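Local coordinates for putative exported protein (Bordetella pertussis Tohama I, PDB 2PFY), which binds pyroglutamic acid, probably in the periplasm as the solute receptor of a tripartite ATP-independent (TRAP) transport system, at residues 117-122 with 204-209; 121-126 with 181-186. All coordinates share one frame; numbering follows the deposited sequence.

Overall arrangement
Both contacts are buried, start from the same part of the chain and touch pyroglutamic acid, with centres about 10 Å apart. Contact 1 lies near the centre of the chain, where 117-122 and 204-209 run between the five-stranded and four-stranded sheets, consistent with the hinge region of a type 2 periplasmic-binding fold. Contact 2 lies within the second lobe, joining the beginning of strand 124-127 to the edge strand 180-182 and the start of helix 184-189. They share P121 and P122 and are tied by backbone bonds from Q123 to A204 and F205. Chemistry follows place: contact 1 offers the ligand a tryptophan face and a proline, whereas contact 2 supplies hydroxyls and a peptide N-H.

Contact 1 (117-122 with 204-209); sequences GSPWPP and AFIPQS. With PCA (pyroglutamic acid), chain E.
With chi1 at -75°, W120 sets its CG beside the backbone N and anti to the carbonyl carbon, and a chi2 of 94° turns the indole so that one face receives pyroglutamic acid while its edge meets P207. The ligand's CD lies 3.3 Å above that face, displaced toward the rim. P207 O sits in the indole plane and also accepts a hydrogen bond from W120 N at 3.1 Å, while P207 CG packs 4.0 Å from W120 CB and reaches the ligand ring.

Upstream, S118 and S209 form an antiparallel hydrogen-bonded pair, S118 N to S209 O at 2.9 Å and S209 N to S118 O at 2.8 Å. Next comes P119 with Q208, a non-hydrogen-bonded pair; proline suits it, because no N-H is needed toward the partner strand. Q208, bent at chi2, folds its OE1 back to 3.3 Å from P119 CA. Farther along, P122 and I206 lie side by side, P122 CG to I206 CG2 4.0 Å. S209 OG is held by E64.

The backbone bonds hold the two antiparallel segments side by side where they pass between the lobes, the prolines probably limit their flexing, and the wide aromatic face suits the flat lactam, leaving its polar edge to other residues.

Contact 2 (121-126 with 181-186); sequences PPQGIY and LTSPAT. With PCA (pyroglutamic acid), chain E.
P121 presses its ring against S183, P121 CD to S183 CB only 3.5 Å, and its CG reaches A185 CB; this is the tight end of the contact, where compact proline and alanine let a loop lie close to a helix start. P184 continues it, its CD resting near P122 O. The opposite end is looser: I125 and L181 cross obliquely, with I125 CG1 and L181 CD1 4.1 Å apart, and I125 turns to L269 and L273 of helix 267-287. This looser end is no solvent face, since the touching residues are all buried. L181 also meets Q123 at about a right angle, covering its CB.

Between these ends, G124 and T182 form an antiparallel hydrogen-bonded pair that adds the short strand 180-182 to the edge of the sheet. G124 puts no side chain on the face where T182 CG2 touches the Y126 ring, 3.4 Å from Y126 CE2, and Y126 OH donates to S183 O at 2.7 Å.

Beyond the strand S183 is the N-cap of helix 184-189, its OG accepting from T186 N and weakly from A185 N. A chi1 of 61° holds this OG between the backbone N and the carbonyl carbon, from where it can both cap the helix and donate to pyroglutamic acid OE at 2.7 Å, an atom also gripped by S183 N; the nearby helix start probably favours the negative end of the lactam carbonyl. T182, its OG1 anti to the backbone N (chi1 -168°), donates from OG1 to the ligand's carboxylate OXT at 2.8 Å. T186 OG1 instead accepts a hydrogen bond from the lactam N at 2.7 Å, nearly straight (173°), a small hydroxyl able to serve a donor where its neighbours serve acceptors. R48, T165 and R143 also bond the ligand.

Contact 1 (117-122 with 204-209)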
loop_
_atom_site.group_PDB
_atom_site.type_symbol
_atom_site.label_atom_id
_atom_site.label_comp_id
_atom_site.label_asym_id
_atom_site.label_seq_id
_atom_site.Cartn_x
_atom_site.Cartn_y
_atom_site.Cartn_z
ATOM N N GLY A 117 0.112 -10.318 3.604
ATOM C CA GLY A 117 -0.145 -9.157 2.755
ATOM C C GLY A 117 -1.634 -8.910 2.552
ATOM O O GLY A 117 -2.469 -9.802 2.756
ATOM N N SER A 118 -1.986 -7.679 2.175
ATOM C CA SER A 118 -3.345 -7.382 1.713
ATOM C C SER A 118 -3.234 -6.189 0.811
ATOM O O SER A 118 -2.330 -5.367 0.981
ATOM C CB SER A 118 -4.303 -7.078 2.872
ATOM O OG SER A 118 -4.587 -8.253 3.600
ATOM N N PRO A 119 -4.122 -6.120 -0.201
ATOM C CA PRO A 119 -4.021 -5.021 -1.156
ATOM C C PRO A 119 -4.866 -3.802 -0.746
ATOM O O PRO A 119 -5.908 -3.934 -0.102
ATOM C CB PRO A 119 -4.587 -5.659 -2.446
ATOM C CG PRO A 119 -5.706 -6.565 -1.920
ATOM C CD PRO A 119 -5.157 -7.109 -0.596
ATOM N N TRP A 120 -4.377 -2.631 -1.092
ATOM C CA TRP A 120 -5.211 -1.441 -1.232
ATOM C C TRP A 120 -6.090 -1.629 -2.489
ATOM O O TRP A 120 -5.828 -2.513 -3.313
ATOM C CB TRP A 120 -4.300 -0.220 -1.449
ATOM C CG TRP A 120 -3.622 0.226 -0.208
ATOM C CD1 TRP A 120 -2.364 -0.132 0.248
ATOM C CD2 TRP A 120 -4.158 1.138 0.742
ATOM N NE1 TRP A 120 -2.093 0.526 1.422
ATOM C CE2 TRP A 120 -3.176 1.318 1.747
ATOM C CE3 TRP A 120 -5.384 1.834 0.842
ATOM C CZ2 TRP A 120 -3.373 2.172 2.836
ATOM C CZ3 TRP A 120 -5.586 2.680 1.940
ATOM C CH2 TRP A 120 -4.579 2.843 2.915
ATOM N N PRO A 121 -7.148 -0.806 -2.629
ATOM C CA PRO A 121 -7.862 -0.773 -3.895
ATOM C C PRO A 121 -7.012 -0.071 -4.973
ATOM O O PRO A 121 -5.949 0.494 -4.667
ATOM C CB PRO A 121 -9.167 0.011 -3.565
ATOM C CG PRO A 121 -9.238 0.039 -2.010
ATOM C CD PRO A 121 -7.765 0.078 -1.626
ATOM N N PRO A 122 -7.444 -0.154 -6.245
ATOM C CA PRO A 122 -6.715 0.484 -7.338
ATOM C C PRO A 122 -6.574 1.997 -7.161
ATOM O O PRO A 122 -7.445 2.635 -6.536
ATOM C CB PRO A 122 -7.582 0.173 -8.559
ATOM C CG PRO A 122 -8.310 -1.106 -8.182
ATOM C CD PRO A 122 -8.626 -0.897 -6.717
ATOM N N ALA A 204 -4.361 3.007 -11.709
ATOM C CA ALA A 204 -2.968 3.068 -12.176
ATOM C C ALA A 204 -2.162 1.820 -11.738
ATOM O O ALA A 204 -1.381 1.244 -12.516
ATOM C CB ALA A 204 -2.294 4.330 -11.702
ATOM N N PHE A 205 -2.376 1.403 -10.490
ATOM C CA PHE A 205 -1.793 0.196 -9.957
ATOM C C PHE A 205 -2.503 -0.205 -8.672
ATOM O O PHE A 205 -3.422 0.485 -8.180
ATOM C CB PHE A 205 -0.263 0.359 -9.732
ATOM C CG PHE A 205 0.105 1.505 -8.844
ATOM C CD1 PHE A 205 0.245 1.324 -7.450
ATOM C CD2 PHE A 205 0.252 2.783 -9.374
ATOM C CE1 PHE A 205 0.573 2.391 -6.610
ATOM C CE2 PHE A 205 0.564 3.886 -8.516
ATOM C CZ PHE A 205 0.738 3.684 -7.158
ATOM N N ILE A 206 -2.133 -1.363 -8.151
ATOM C CA ILE A 206 -2.720 -1.761 -6.895
ATOM C C ILE A 206 -1.611 -2.132 -5.867
ATOM O O ILE A 206 -1.047 -3.246 -5.913
ATOM C CB ILE A 206 -4.004 -2.728 -7.012
ATOM C CG1 ILE A 206 -3.833 -4.038 -6.308
ATOM C CG2 ILE A 206 -4.726 -2.812 -8.397
ATOM C CD1 ILE A 206 -4.045 -3.884 -4.924
ATOM N N PRO A 207 -1.280 -1.166 -4.973
ATOM C CA PRO A 207 -0.123 -1.356 -4.105
ATOM C C PRO A 207 -0.521 -2.239 -2.932
ATOM O O PRO A 207 -1.676 -2.218 -2.481
ATOM C CB PRO A 207 0.252 0.072 -3.690
ATOM C CG PRO A 207 -1.152 0.822 -3.668
ATOM C CD PRO A 207 -1.976 0.126 -4.734
ATOM N N GLN A 208 0.409 -3.077 -2.503
ATOM C CA GLN A 208 0.169 -3.996 -1.394
ATOM C C GLN A 208 0.610 -3.380 -0.089
ATOM O O GLN A 208 1.483 -2.527 -0.041
ATOM C CB GLN A 208 0.945 -5.284 -1.579
ATOM C CG GLN A 208 0.664 -6.015 -2.887
ATOM C CD GLN A 208 -0.788 -6.419 -3.060
ATOM O OE1 GLN A 208 -1.453 -6.822 -2.126
ATOM N NE2 GLN A 208 -1.266 -6.347 -4.276
ATOM N N SER A 209 -0.002 -3.859 0.980
ATOM C CA SER A 209 0.435 -3.544 2.322
ATOM C C SER A 209 0.848 -4.875 2.964
ATOM O O SER A 209 0.272 -5.918 2.649
ATOM C CB SER A 209 -0.750 -2.880 3.008
ATOM O OG SER A 209 -0.939 -3.363 4.296
HETATM N N PCA E . -3.536 4.713 0.265
HETATM C CA PCA E . -2.139 4.841 0.743
HETATM C CB PCA E . -1.218 4.080 -0.179
HETATM C CG PCA E . -2.080 3.545 -1.283
HETATM C CD PCA E . -3.473 3.943 -0.928
HETATM O OE PCA E . -4.468 3.604 -1.561
HETATM C C PCA E . -1.735 6.302 0.796
HETATM O O PCA E . -0.723 6.711 1.378
HETATM O OXT PCA E . -2.449 7.114 0.237
#

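Contact 2 (121-126 with 181-186)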
loop_
_atom_site.group_PDB
_atom_site.type_symbol
_atom_site.label_atom_id
_atom_site.label_comp_id
_atom_site.label_asym_id
_atom_site.label_seq_id
_atom_site.Cartn_x
_atom_site.Cartn_y
_atom_site.Cartn_z
ATOM N N PRO A 121 -7.148 -0.806 -2.629
ATOM C CA PRO A 121 -7.862 -0.773 -3.895
ATOM C C PRO A 121 -7.012 -0.071 -4.973
ATOM O O PRO A 121 -5.949 0.494 -4.667
ATOM C CB PRO A 121 -9.167 0.011 -3.565
ATOM C CG PRO A 121 -9.238 0.039 -2.010
ATOM C CD PRO A 121 -7.765 0.078 -1.626
ATOM N N PRO A 122 -7.444 -0.154 -6.245
ATOM C CA PRO A 122 -6.715 0.484 -7.338
ATOM C C PRO A 122 -6.574 1.997 -7.161
ATOM O O PRO A 122 -7.445 2.635 -6.536
ATOM C CB PRO A 122 -7.582 0.173 -8.559
ATOM C CG PRO A 122 -8.310 -1.106 -8.182
ATOM C CD PRO A 122 -8.626 -0.897 -6.717
ATOM N N GLN A 123 -5.490 2.578 -7.692
ATOM C CA GLN A 123 -5.189 3.988 -7.421
ATOM C C GLN A 123 -5.825 4.889 -8.482
ATOM O O GLN A 123 -5.567 4.723 -9.673
ATOM C CB GLN A 123 -3.671 4.226 -7.406
ATOM C CG GLN A 123 -2.894 3.288 -6.446
ATOM C CD GLN A 123 -3.209 3.582 -4.983
ATOM O OE1 GLN A 123 -3.993 2.882 -4.329
ATOM N NE2 GLN A 123 -2.638 4.632 -4.486
ATOM N N GLY A 124 -6.643 5.836 -8.041
ATOM C CA GLY A 124 -7.208 6.890 -8.934
ATOM C C GLY A 124 -6.500 8.221 -8.706
ATOM O O GLY A 124 -5.541 8.318 -7.907
ATOM N N ILE A 125 -6.961 9.243 -9.417
ATOM C CA ILE A 125 -6.387 10.591 -9.352
ATOM C C ILE A 125 -7.427 11.541 -8.794
ATOM O O ILE A 125 -8.566 11.506 -9.225
ATOM C CB ILE A 125 -5.918 11.061 -10.769
ATOM C CG1 ILE A 125 -4.761 10.166 -11.219
ATOM C CG2 ILE A 125 -5.470 12.577 -10.746
ATOM C CD1 ILE A 125 -4.403 10.190 -12.719
ATOM N N TYR A 126 -7.038 12.351 -7.802
ATOM C CA TYR A 126 -7.938 13.333 -7.204
ATOM C C TYR A 126 -7.432 14.721 -7.527
ATOM O O TYR A 126 -6.248 15.004 -7.359
ATOM C CB TYR A 126 -7.973 13.232 -5.670
ATOM C CG TYR A 126 -8.528 11.942 -5.082
ATOM C CD1 TYR A 126 -9.764 11.935 -4.430
ATOM C CD2 TYR A 126 -7.798 10.750 -5.129
ATOM C CE1 TYR A 126 -10.269 10.773 -3.815
ATOM C CE2 TYR A 126 -8.306 9.557 -4.549
ATOM C CZ TYR A 126 -9.537 9.585 -3.889
ATOM O OH TYR A 126 -10.032 8.427 -3.315
ATOM N N LEU A 181 -2.750 10.950 -5.906
ATOM C CA LEU A 181 -3.066 9.669 -6.477
ATOM C C LEU A 181 -3.149 8.717 -5.309
ATOM O O LEU A 181 -2.193 8.614 -4.514
ATOM C CB LEU A 181 -1.974 9.202 -7.445
ATOM C CG LEU A 181 -2.137 7.754 -7.957
ATOM C CD1 LEU A 181 -1.999 7.608 -9.485
ATOM C CD2 LEU A 181 -1.127 6.829 -7.256
ATOM N N THR A 182 -4.300 8.061 -5.180
ATOM C CA THR A 182 -4.550 7.144 -4.056
ATOM C C THR A 182 -5.854 6.415 -4.317
ATOM O O THR A 182 -6.592 6.786 -5.250
ATOM C CB THR A 182 -4.535 7.865 -2.649
ATOM O OG1 THR A 182 -4.493 6.885 -1.603
ATOM C CG2 THR A 182 -5.759 8.825 -2.412
ATOM N N SER A 183 -6.150 5.408 -3.484
ATOM C CA SER A 183 -7.341 4.599 -3.642
ATOM C C SER A 183 -8.577 5.370 -3.184
ATOM O O SER A 183 -8.477 6.398 -2.437
ATOM C CB SER A 183 -7.241 3.325 -2.787
ATOM O OG SER A 183 -7.136 3.723 -1.426
ATOM N N PRO A 184 -9.749 4.856 -3.571
ATOM C CA PRO A 184 -10.984 5.358 -2.963
ATOM C C PRO A 184 -11.068 5.039 -1.455
ATOM O O PRO A 184 -11.814 5.707 -0.742
ATOM C CB PRO A 184 -12.097 4.660 -3.765
ATOM C CG PRO A 184 -11.437 3.367 -4.314
ATOM C CD PRO A 184 -10.010 3.836 -4.613
ATOM N N ALA A 185 -10.278 4.073 -0.954
ATOM C CA ALA A 185 -10.288 3.802 0.499
ATOM C C ALA A 185 -9.729 4.985 1.292
ATOM O O ALA A 185 -10.309 5.400 2.297
ATOM C CB ALA A 185 -9.496 2.536 0.833
ATOM N N THR A 186 -8.581 5.502 0.845
ATOM C CA THR A 186 -7.980 6.706 1.463
ATOM C C THR A 186 -8.901 7.909 1.250
ATOM O O THR A 186 -9.057 8.754 2.142
ATOM C CB THR A 186 -6.588 6.961 0.889
ATOM O OG1 THR A 186 -5.712 5.919 1.357
ATOM C CG2 THR A 186 -6.023 8.340 1.339
HETATM N N PCA E . -3.536 4.713 0.265
HETATM C CA PCA E . -2.139 4.841 0.743
HETATM C CB PCA E . -1.218 4.080 -0.179
HETATM C CG PCA E . -2.080 3.545 -1.283
HETATM C CD PCA E . -3.473 3.943 -0.928
HETATM O OE PCA E . -4.468 3.604 -1.561
HETATM C C PCA E . -1.735 6.302 0.796
HETATM O O PCA E . -0.723 6.711 1.378
HETATM O OXT PCA E . -2.449 7.114 0.237
#